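Local coordinates for Non-structural polyprotein (Sindbis virus, PDB 4GUA) that is an alphavirus replication precursor joining the nsP2 cysteine protease, which probably cleaves the viral polyprotein, to the macro and zinc-binding domains of nsP3, at residues 14-25 and 49-59; 604-615 and 626-634. One frame throughout, in Å; residues are numbered along the deposited sequence.

Contact 1 (14-25 and 49-59); sequences NVCWAKALEPIL and PHSAIYALDVI. With SO4 (sulfate ion), chain E; SO4 (sulfate ion), chain L.
Trp17 lays its indole over the start of the 49-59 segment, where the CB of His50 comes up over the face of the five-membered ring, 3.4 Å from its centroid, a CH-pi contact. The His50 imidazole then turns its edge to the face of the six-membered ring, the planes at 85°, so that the pair is T-shaped. With chi1 at 51°, Trp17 CG sits between its own backbone N and carbonyl carbon, which sends the indole across to the 49-59 segment, its pyrrole edge toward Asn14 and its face over His50 CB. The indole N-H bonds chiefly to Lys48 O, with a weak bond to Asn14 O besides. One turn on the packing is again tight: Leu21 fits as a knob into the hole made by Ala52, Ala55, Leu56 and Ile59, its CD1 3.6 Å from Ala55 CB and 3.7 Å from Ile59 CD1. The small Ala52 lets the chains come close, its CB 3.8 Å from Trp17 CB. Further along, Leu25 CD2 meets Ile59 CG2 at 3.6 Å, while Ile24 only grazes Leu56. The contact is looser at its N-terminal end, where partly exposed Asn14 and Pro49 meet through Asn14 CB, and exposed Lys19 leads away from it to bond a sulfate ion through NZ. Trp37 of helix 34-40 packs against Leu25 and Ile59, and Trp94 against Trp17 and Ala52. Crossing at -53° with axes 9.1 Å apart, the two helices pack with Leu21 as a knob between them, in the papain-like (clan CA) protease region of nsP2.

Contact 2 (604-615 and 626-634); sequences PCLCMYAMTPER and EVTVCSSTP. With ZN (zinc ion), chain V; SO4 (sulfate ion), chain K.
Cys605, Cys607 and Cys630 converge on a zinc ion from different directions, their SG atoms at 2.4, 2.5 and 2.3 Å from the metal, three corners of a roughly tetrahedral site that Cys648 completes. Beside the metal, Ser632 CB lies against Cys605 CB, and Tyr609 N donates a hydrogen bond to Cys607 SG, which probably tempers the charge on that thiolate. Tyr609 is gripped on both faces: Thr628 CG2 stands over one, 3.9 Å from the ring centroid, while Met608 CG from its own segment lies over the centre of the other. Arg615 runs extended from CG to NE, with CG anti to the backbone N (chi1 -179°), which carries its guanidinium against the Tyr609 backbone, with Tyr609 CA over the centre of one face. The edge of that flat group does the bonding: NH2 gives a hydrogen bond to Thr628 O at 2.6 Å, in the carbonyl plane, and NE and NH2 both bind O1 of a sulfate ion. Elsewhere in the contact, Met611, bent at chi2 and chi3, brings CE to 3.9 Å from Val629 CG2 and its CB against Thr633 OG1. Met611 and Val629 also pack on helix 566-577, through Leu573, Ile577 and Cys574. Strand 627-629 pairs in parallel with strand 643-645, while the 604-615 segment leads into helix 613-621, whose Pro613 rests on helix 550-562.

Overall arrangement
Contact 1 comes first along the chain and closes before contact 2 opens, some 545 residues later. Their centres are about 38 Å apart and their nearest atoms about 18 Å, so they do not touch, and they share no helix, strand or sheet. Contact 1 belongs to the all-helical start of the nsP2 protease region, with helices 16-27 and 52-64; contact 2 belongs to the nsP3 zinc-binding domain near the end of the chain, around strand 627-629 and helix 613-621. Between them in sequence come a seven-stranded and a six-stranded mixed sheet, the latter in the macro domain region. Even so, Tyr54 OH lies close to Asp516 OD2, consistent with the protease and zinc-binding regions packing against each other in the uncleaved precursor.

Contact 1 (14-25 and 49-59)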
loop_
_atom_site.group_PDB
_atom_site.type_symbol
_atom_site.label_atom_id
_atom_site.label_comp_id
_atom_site.label_asym_id
_atom_site.label_seq_id
_atom_site.Cartn_x
_atom_site.Cartn_y
_atom_site.Cartn_z
ATOM N N ASN A 14 27.718 -15.347 -4.870
ATOM C CA ASN A 14 26.541 -14.654 -5.408
ATOM C C ASN A 14 26.492 -13.151 -5.171
ATOM O O ASN A 14 25.668 -12.685 -4.408
ATOM C CB ASN A 14 25.304 -15.236 -4.736
ATOM C CG ASN A 14 25.334 -16.738 -4.686
ATOM O OD1 ASN A 14 25.694 -17.318 -3.661
ATOM N ND2 ASN A 14 24.975 -17.382 -5.792
ATOM N N VAL A 15 27.283 -12.380 -5.900
ATOM C CA VAL A 15 27.212 -10.924 -5.809
ATOM C C VAL A 15 26.857 -10.236 -7.126
ATOM O O VAL A 15 27.001 -9.022 -7.250
ATOM C CB VAL A 15 28.410 -10.311 -5.065
ATOM C CG1 VAL A 15 28.491 -10.924 -3.669
ATOM C CG2 VAL A 15 29.687 -10.513 -5.829
ATOM N N CYS A 16 26.473 -11.009 -8.136
ATOM C CA CYS A 16 26.254 -10.421 -9.445
ATOM C C CYS A 16 25.409 -9.150 -9.322
ATOM O O CYS A 16 25.616 -8.203 -10.074
ATOM C CB CYS A 16 25.616 -11.433 -10.413
ATOM S SG CYS A 16 24.060 -12.179 -9.884
ATOM N N TRP A 17 24.487 -9.111 -8.362
ATOM C CA TRP A 17 23.689 -7.905 -8.140
ATOM C C TRP A 17 24.552 -6.669 -7.804
ATOM O O TRP A 17 24.328 -5.564 -8.328
ATOM C CB TRP A 17 22.634 -8.137 -7.048
ATOM C CG TRP A 17 23.147 -8.712 -5.757
ATOM C CD1 TRP A 17 23.294 -10.028 -5.446
ATOM C CD2 TRP A 17 23.555 -7.981 -4.597
ATOM N NE1 TRP A 17 23.772 -10.168 -4.166
ATOM C CE2 TRP A 17 23.944 -8.925 -3.623
ATOM C CE3 TRP A 17 23.632 -6.620 -4.284
ATOM C CZ2 TRP A 17 24.403 -8.551 -2.365
ATOM C CZ3 TRP A 17 24.086 -6.250 -3.033
ATOM C CH2 TRP A 17 24.468 -7.212 -2.091
ATOM N N ALA A 18 25.553 -6.862 -6.952
ATOM C CA ALA A 18 26.489 -5.789 -6.616
ATOM C C ALA A 18 27.380 -5.414 -7.804
ATOM O O ALA A 18 27.528 -4.229 -8.141
ATOM C CB ALA A 18 27.338 -6.181 -5.412
ATOM N N LYS A 19 27.967 -6.418 -8.445
ATOM C CA LYS A 19 28.820 -6.164 -9.604
ATOM C C LYS A 19 28.042 -5.339 -10.619
ATOM O O LYS A 19 28.577 -4.408 -11.224
ATOM C CB LYS A 19 29.292 -7.473 -10.252
ATOM C CG LYS A 19 29.870 -8.476 -9.271
ATOM C CD LYS A 19 30.258 -9.783 -9.942
ATOM C CE LYS A 19 31.310 -10.540 -9.138
ATOM N NZ LYS A 19 31.313 -11.990 -9.470
ATOM N N ALA A 20 26.761 -5.656 -10.760
ATOM C CA ALA A 20 25.927 -5.023 -11.767
ATOM C C ALA A 20 25.718 -3.562 -11.413
ATOM O O ALA A 20 25.681 -2.700 -12.289
ATOM C CB ALA A 20 24.603 -5.740 -11.876
ATOM N N LEU A 21 25.551 -3.289 -10.124
ATOM C CA LEU A 21 25.459 -1.915 -9.666
ATOM C C LEU A 21 26.744 -1.100 -9.834
ATOM O O LEU A 21 26.671 0.112 -10.048
ATOM C CB LEU A 21 25.030 -1.880 -8.204
ATOM C CG LEU A 21 23.582 -2.295 -7.976
ATOM C CD1 LEU A 21 23.194 -2.035 -6.530
ATOM C CD2 LEU A 21 22.640 -1.572 -8.949
ATOM N N GLU A 22 27.906 -1.737 -9.722
ATOM C CA GLU A 22 29.173 -0.993 -9.693
ATOM C C GLU A 22 29.302 0.187 -10.677
ATOM O O GLU A 22 29.654 1.300 -10.262
ATOM C CB GLU A 22 30.346 -1.949 -9.874
ATOM C CG GLU A 22 31.691 -1.310 -9.601
ATOM C CD GLU A 22 32.822 -2.315 -9.543
ATOM O OE1 GLU A 22 32.954 -3.133 -10.481
ATOM O OE2 GLU A 22 33.591 -2.271 -8.561
ATOM N N PRO A 23 29.046 -0.041 -11.976
ATOM C CA PRO A 23 29.161 1.080 -12.917
ATOM C C PRO A 23 28.073 2.144 -12.730
ATOM O O PRO A 23 28.300 3.314 -13.031
ATOM C CB PRO A 23 29.042 0.399 -14.290
ATOM C CG PRO A 23 28.281 -0.826 -14.041
ATOM C CD PRO A 23 28.701 -1.294 -12.666
ATOM N N ILE A 24 26.906 1.751 -12.236
ATOM C CA ILE A 24 25.851 2.719 -11.984
ATOM C C ILE A 24 26.259 3.614 -10.825
ATOM O O ILE A 24 26.083 4.830 -10.883
ATOM C CB ILE A 24 24.514 2.029 -11.680
ATOM C CG1 ILE A 24 24.003 1.343 -12.947
ATOM C CG2 ILE A 24 23.483 3.037 -11.190
ATOM C CD1 ILE A 24 22.857 0.396 -12.715
ATOM N N LEU A 25 26.854 3.021 -9.795
ATOM C CA LEU A 25 27.358 3.797 -8.667
ATOM C C LEU A 25 28.472 4.755 -9.110
ATOM O O LEU A 25 28.600 5.865 -8.596
ATOM C CB LEU A 25 27.864 2.862 -7.566
ATOM C CG LEU A 25 26.836 1.884 -6.980
ATOM C CD1 LEU A 25 27.448 1.047 -5.867
ATOM C CD2 LEU A 25 25.609 2.631 -6.474
ATOM N N PRO A 49 22.178 -14.423 -2.619
ATOM C CA PRO A 49 21.495 -13.767 -3.736
ATOM C C PRO A 49 20.656 -12.590 -3.259
ATOM O O PRO A 49 20.198 -12.590 -2.120
ATOM C CB PRO A 49 20.607 -14.883 -4.311
ATOM C CG PRO A 49 20.426 -15.838 -3.201
ATOM C CD PRO A 49 21.715 -15.809 -2.434
ATOM N N HIS A 50 20.491 -11.587 -4.108
ATOM C CA HIS A 50 19.796 -10.370 -3.718
ATOM C C HIS A 50 19.324 -9.586 -4.947
ATOM O O HIS A 50 19.815 -9.811 -6.053
ATOM C CB HIS A 50 20.722 -9.515 -2.865
ATOM C CG HIS A 50 20.023 -8.415 -2.130
ATOM N ND1 HIS A 50 18.780 -8.573 -1.560
ATOM C CD2 HIS A 50 20.399 -7.142 -1.866
ATOM C CE1 HIS A 50 18.416 -7.443 -0.984
ATOM N NE2 HIS A 50 19.382 -6.559 -1.154
ATOM N N SER A 51 18.378 -8.670 -4.754
ATOM C CA SER A 51 17.894 -7.822 -5.846
ATOM C C SER A 51 18.783 -6.609 -6.043
ATOM O O SER A 51 18.930 -5.792 -5.142
ATOM C CB SER A 51 16.469 -7.340 -5.580
ATOM O OG SER A 51 16.053 -6.424 -6.585
ATOM N N ALA A 52 19.343 -6.471 -7.240
ATOM C CA ALA A 52 20.204 -5.343 -7.533
ATOM C C ALA A 52 19.435 -4.035 -7.355
ATOM O O ALA A 52 19.997 -3.035 -6.901
ATOM C CB ALA A 52 20.741 -5.453 -8.940
ATOM N N ILE A 53 18.146 -4.049 -7.687
ATOM C CA ILE A 53 17.341 -2.835 -7.603
ATOM C C ILE A 53 17.167 -2.440 -6.144
ATOM O O ILE A 53 17.355 -1.269 -5.788
ATOM C CB ILE A 53 15.955 -2.985 -8.251
ATOM C CG1 ILE A 53 16.079 -3.412 -9.707
ATOM C CG2 ILE A 53 15.239 -1.675 -8.220
ATOM C CD1 ILE A 53 14.746 -3.640 -10.400
ATOM N N TYR A 54 16.799 -3.402 -5.299
ATOM C CA TYR A 54 16.656 -3.119 -3.874
ATOM C C TYR A 54 17.962 -2.541 -3.352
ATOM O O TYR A 54 17.968 -1.545 -2.612
ATOM C CB TYR A 54 16.317 -4.369 -3.077
ATOM C CG TYR A 54 14.968 -4.981 -3.373
ATOM C CD1 TYR A 54 14.177 -4.523 -4.420
ATOM C CD2 TYR A 54 14.482 -6.027 -2.593
ATOM C CE1 TYR A 54 12.940 -5.100 -4.688
ATOM C CE2 TYR A 54 13.254 -6.605 -2.850
ATOM C CZ TYR A 54 12.487 -6.143 -3.901
ATOM O OH TYR A 54 11.262 -6.723 -4.154
ATOM N N ALA A 55 19.069 -3.165 -3.749
ATOM C CA ALA A 55 20.383 -2.724 -3.295
ATOM C C ALA A 55 20.628 -1.273 -3.694
ATOM O O ALA A 55 21.167 -0.494 -2.914
ATOM C CB ALA A 55 21.477 -3.621 -3.855
ATOM N N LEU A 56 20.218 -0.917 -4.906
ATOM C CA LEU A 56 20.446 0.426 -5.414
ATOM C C LEU A 56 19.658 1.439 -4.590
ATOM O O LEU A 56 20.148 2.532 -4.311
ATOM C CB LEU A 56 20.075 0.522 -6.896
ATOM C CG LEU A 56 20.283 1.904 -7.527
ATOM C CD1 LEU A 56 21.695 2.445 -7.280
ATOM C CD2 LEU A 56 19.984 1.863 -9.020
ATOM N N ASP A 57 18.439 1.077 -4.204
ATOM C CA ASP A 57 17.628 1.955 -3.361
ATOM C C ASP A 57 18.333 2.173 -2.020
ATOM O O ASP A 57 18.438 3.300 -1.541
ATOM C CB ASP A 57 16.217 1.376 -3.162
ATOM C CG ASP A 57 15.229 2.395 -2.584
ATOM O OD1 ASP A 57 14.889 3.376 -3.278
ATOM O OD2 ASP A 57 14.769 2.205 -1.435
ATOM N N VAL A 58 18.834 1.093 -1.431
ATOM C CA VAL A 58 19.540 1.170 -0.154
ATOM C C VAL A 58 20.782 2.059 -0.235
ATOM O O VAL A 58 21.079 2.816 0.689
ATOM C CB VAL A 58 19.955 -0.235 0.343
ATOM C CG1 VAL A 58 21.183 -0.146 1.235
ATOM C CG2 VAL A 58 18.800 -0.909 1.080
ATOM N N ILE A 59 21.514 1.952 -1.339
ATOM C CA ILE A 59 22.757 2.694 -1.499
ATOM C C ILE A 59 22.456 4.171 -1.677
ATOM O O ILE A 59 23.176 5.031 -1.177
ATOM C CB ILE A 59 23.572 2.181 -2.695
ATOM C CG1 ILE A 59 24.065 0.766 -2.406
ATOM C CG2 ILE A 59 24.764 3.094 -2.965
ATOM C CD1 ILE A 59 24.378 -0.030 -3.635
HETATM S S SO4 E . 28.655 -13.971 -10.923
HETATM O O1 SO4 E . 27.614 -14.628 -11.717
HETATM O O2 SO4 E . 29.055 -12.726 -11.575
HETATM O O3 SO4 E . 28.135 -13.678 -9.586
HETATM O O4 SO4 E . 29.825 -14.838 -10.804
HETATM S S SO4 L . 13.790 -9.579 -8.574
HETATM O O1 SO4 L . 13.711 -9.099 -9.954
HETATM O O2 SO4 L . 15.086 -10.211 -8.332
HETATM O O3 SO4 L . 13.633 -8.444 -7.664
HETATM O O4 SO4 L . 12.735 -10.565 -8.343
#

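Contact 2 (604-615 and 626-634)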
loop_
_atom_site.group_PDB
_atom_site.type_symbol
_atom_site.label_atom_id
_atom_site.label_comp_id
_atom_site.label_asym_id
_atom_site.label_seq_id
_atom_site.Cartn_x
_atom_site.Cartn_y
_atom_site.Cartn_z
ATOM N N PRO A 604 -6.657 7.606 -11.418
ATOM C CA PRO A 604 -7.755 8.292 -10.725
ATOM C C PRO A 604 -9.106 8.053 -11.394
ATOM O O PRO A 604 -10.148 8.040 -10.728
ATOM C CB PRO A 604 -7.351 9.764 -10.806
ATOM C CG PRO A 604 -6.434 9.845 -11.980
ATOM C CD PRO A 604 -5.694 8.552 -12.003
ATOM N N CYS A 605 -9.086 7.883 -12.711
ATOM C CA CYS A 605 -10.272 7.446 -13.436
ATOM C C CYS A 605 -9.869 6.881 -14.783
ATOM O O CYS A 605 -8.696 6.924 -15.149
ATOM C CB CYS A 605 -11.271 8.592 -13.610
ATOM S SG CYS A 605 -10.695 9.955 -14.630
ATOM N N LEU A 606 -10.843 6.338 -15.509
ATOM C CA LEU A 606 -10.586 5.751 -16.819
ATOM C C LEU A 606 -10.935 6.657 -17.996
ATOM O O LEU A 606 -10.708 6.287 -19.147
ATOM C CB LEU A 606 -11.332 4.427 -16.943
ATOM C CG LEU A 606 -10.916 3.417 -15.879
ATOM C CD1 LEU A 606 -11.654 2.106 -16.071
ATOM C CD2 LEU A 606 -9.405 3.207 -15.913
ATOM N N CYS A 607 -11.450 7.850 -17.716
ATOM C CA CYS A 607 -11.897 8.736 -18.780
ATOM C C CYS A 607 -10.710 9.512 -19.342
ATOM O O CYS A 607 -9.593 9.399 -18.834
ATOM C CB CYS A 607 -12.989 9.692 -18.278
ATOM S SG CYS A 607 -12.397 11.293 -17.658
ATOM N N MET A 608 -10.956 10.300 -20.386
ATOM C CA MET A 608 -9.876 10.963 -21.117
ATOM C C MET A 608 -9.246 12.110 -20.336
ATOM O O MET A 608 -8.186 12.614 -20.718
ATOM C CB MET A 608 -10.376 11.501 -22.459
ATOM C CG MET A 608 -11.280 12.718 -22.351
ATOM S SD MET A 608 -12.080 13.125 -23.918
ATOM C CE MET A 608 -10.656 13.458 -24.954
ATOM N N TYR A 609 -9.913 12.544 -19.270
ATOM C CA TYR A 609 -9.441 13.678 -18.483
ATOM C C TYR A 609 -8.676 13.265 -17.223
ATOM O O TYR A 609 -8.206 14.119 -16.474
ATOM C CB TYR A 609 -10.624 14.582 -18.134
ATOM C CG TYR A 609 -11.343 15.086 -19.365
ATOM C CD1 TYR A 609 -10.727 15.981 -20.231
ATOM C CD2 TYR A 609 -12.628 14.657 -19.674
ATOM C CE1 TYR A 609 -11.371 16.441 -21.365
ATOM C CE2 TYR A 609 -13.281 15.114 -20.810
ATOM C CZ TYR A 609 -12.646 16.007 -21.651
ATOM O OH TYR A 609 -13.281 16.472 -22.785
ATOM N N ALA A 610 -8.505 11.963 -17.021
ATOM C CA ALA A 610 -7.906 11.446 -15.793
ATOM C C ALA A 610 -6.621 12.190 -15.490
ATOM O O ALA A 610 -5.776 12.334 -16.365
ATOM C CB ALA A 610 -7.622 9.968 -15.941
ATOM N N MET A 611 -6.439 12.638 -14.250
ATOM C CA MET A 611 -5.311 13.513 -13.997
ATOM C C MET A 611 -4.171 12.667 -13.467
ATOM O O MET A 611 -3.996 12.473 -12.264
ATOM C CB MET A 611 -5.720 14.547 -12.948
ATOM C CG MET A 611 -4.873 15.799 -12.900
ATOM S SD MET A 611 -5.235 16.964 -14.228
ATOM C CE MET A 611 -6.949 17.362 -13.896
ATOM N N THR A 612 -3.362 12.224 -14.421
ATOM C CA THR A 612 -2.136 11.488 -14.181
ATOM C C THR A 612 -0.963 12.446 -14.253
ATOM O O THR A 612 -1.085 13.532 -14.820
ATOM C CB THR A 612 -1.966 10.354 -15.202
ATOM O OG1 THR A 612 -1.846 10.900 -16.523
ATOM C CG2 THR A 612 -3.171 9.423 -15.159
ATOM N N PRO A 613 0.174 12.068 -13.666
ATOM C CA PRO A 613 1.357 12.890 -13.925
ATOM C C PRO A 613 1.565 13.071 -15.432
ATOM O O PRO A 613 2.078 14.092 -15.892
ATOM C CB PRO A 613 2.487 12.077 -13.295
ATOM C CG PRO A 613 1.816 11.317 -12.198
ATOM C CD PRO A 613 0.452 10.971 -12.726
ATOM N N GLU A 614 1.143 12.077 -16.199
ATOM C CA GLU A 614 1.277 12.144 -17.643
ATOM C C GLU A 614 0.429 13.283 -18.196
ATOM O O GLU A 614 0.927 14.134 -18.929
ATOM C CB GLU A 614 0.880 10.813 -18.281
ATOM C CG GLU A 614 1.046 10.779 -19.778
ATOM C CD GLU A 614 0.852 9.389 -20.352
ATOM O OE1 GLU A 614 0.666 8.444 -19.557
ATOM O OE2 GLU A 614 0.898 9.240 -21.594
ATOM N N ARG A 615 -0.851 13.309 -17.846
ATOM C CA ARG A 615 -1.732 14.336 -18.377
ATOM C C ARG A 615 -1.298 15.720 -17.920
ATOM O O ARG A 615 -1.344 16.672 -18.688
ATOM C CB ARG A 615 -3.185 14.105 -17.971
ATOM C CG ARG A 615 -4.102 15.178 -18.546
ATOM C CD ARG A 615 -5.534 14.708 -18.696
ATOM N NE ARG A 615 -6.411 15.785 -19.157
ATOM C CZ ARG A 615 -7.118 16.592 -18.373
ATOM N NH1 ARG A 615 -7.081 16.473 -17.053
ATOM N NH2 ARG A 615 -7.874 17.530 -18.922
ATOM N N GLU A 626 -6.399 26.929 -20.885
ATOM C CA GLU A 626 -7.501 26.367 -20.110
ATOM C C GLU A 626 -7.347 24.867 -19.917
ATOM O O GLU A 626 -6.588 24.210 -20.628
ATOM C CB GLU A 626 -8.840 26.639 -20.786
ATOM C CG GLU A 626 -9.289 28.074 -20.691
ATOM C CD GLU A 626 -10.646 28.297 -21.320
ATOM O OE1 GLU A 626 -11.076 27.436 -22.118
ATOM O OE2 GLU A 626 -11.290 29.320 -20.994
ATOM N N VAL A 627 -8.067 24.331 -18.937
ATOM C CA VAL A 627 -8.058 22.902 -18.682
ATOM C C VAL A 627 -9.452 22.394 -18.340
ATOM O O VAL A 627 -10.256 23.093 -17.724
ATOM C CB VAL A 627 -7.104 22.535 -17.533
ATOM C CG1 VAL A 627 -7.532 23.223 -16.237
ATOM C CG2 VAL A 627 -7.039 21.012 -17.369
ATOM N N THR A 628 -9.724 21.165 -18.755
ATOM C CA THR A 628 -10.957 20.484 -18.402
ATOM C C THR A 628 -10.686 19.431 -17.327
ATOM O O THR A 628 -9.721 18.672 -17.414
ATOM C CB THR A 628 -11.585 19.816 -19.635
ATOM O OG1 THR A 628 -11.867 20.815 -20.624
ATOM C CG2 THR A 628 -12.869 19.077 -19.261
ATOM N N VAL A 629 -11.533 19.411 -16.304
ATOM C CA VAL A 629 -11.373 18.499 -15.180
ATOM C C VAL A 629 -12.650 17.707 -14.956
ATOM O O VAL A 629 -13.745 18.267 -14.992
ATOM C CB VAL A 629 -11.042 19.273 -13.897
ATOM C CG1 VAL A 629 -10.954 18.332 -12.707
ATOM C CG2 VAL A 629 -9.756 20.057 -14.074
ATOM N N CYS A 630 -12.515 16.405 -14.732
ATOM C CA CYS A 630 -13.685 15.566 -14.518
ATOM C C CYS A 630 -14.043 15.468 -13.036
ATOM O O CYS A 630 -13.323 15.976 -12.177
ATOM C CB CYS A 630 -13.463 14.176 -15.103
ATOM S SG CYS A 630 -12.195 13.228 -14.267
ATOM N N SER A 631 -15.143 14.783 -12.741
ATOM C CA SER A 631 -15.667 14.735 -11.384
ATOM C C SER A 631 -14.826 13.832 -10.477
ATOM O O SER A 631 -14.957 13.882 -9.250
ATOM C CB SER A 631 -17.123 14.257 -11.398
ATOM O OG SER A 631 -17.222 12.887 -11.749
ATOM N N SER A 632 -13.968 13.011 -11.078
ATOM C CA SER A 632 -13.061 12.160 -10.309
ATOM C C SER A 632 -11.828 12.939 -9.869
ATOM O O SER A 632 -10.935 12.396 -9.231
ATOM C CB SER A 632 -12.650 10.927 -11.107
ATOM O OG SER A 632 -13.726 10.013 -11.215
ATOM N N THR A 633 -11.773 14.211 -10.231
ATOM C CA THR A 633 -10.772 15.098 -9.675
ATOM C C THR A 633 -11.539 16.197 -8.949
ATOM O O THR A 633 -11.800 17.260 -9.516
ATOM C CB THR A 633 -9.882 15.688 -10.770
ATOM O OG1 THR A 633 -9.090 14.648 -11.349
ATOM C CG2 THR A 633 -8.964 16.766 -10.214
ATOM N N PRO A 634 -11.919 15.931 -7.688
ATOM C CA PRO A 634 -12.779 16.834 -6.915
ATOM C C PRO A 634 -12.189 18.224 -6.805
ATOM O O PRO A 634 -10.996 18.378 -6.550
ATOM C CB PRO A 634 -12.840 16.171 -5.539
ATOM C CG PRO A 634 -12.536 14.746 -5.790
ATOM C CD PRO A 634 -11.555 14.731 -6.916
HETATM ZN ZN ZN V . -12.661 11.186 -15.152
HETATM S S SO4 K . -6.672 16.744 -22.903
HETATM O O1 SO4 K . -6.915 17.244 -21.553
HETATM O O2 SO4 K . -5.520 15.841 -22.873
HETATM O O3 SO4 K . -7.846 16.005 -23.372
HETATM O O4 SO4 K . -6.404 17.889 -23.775
#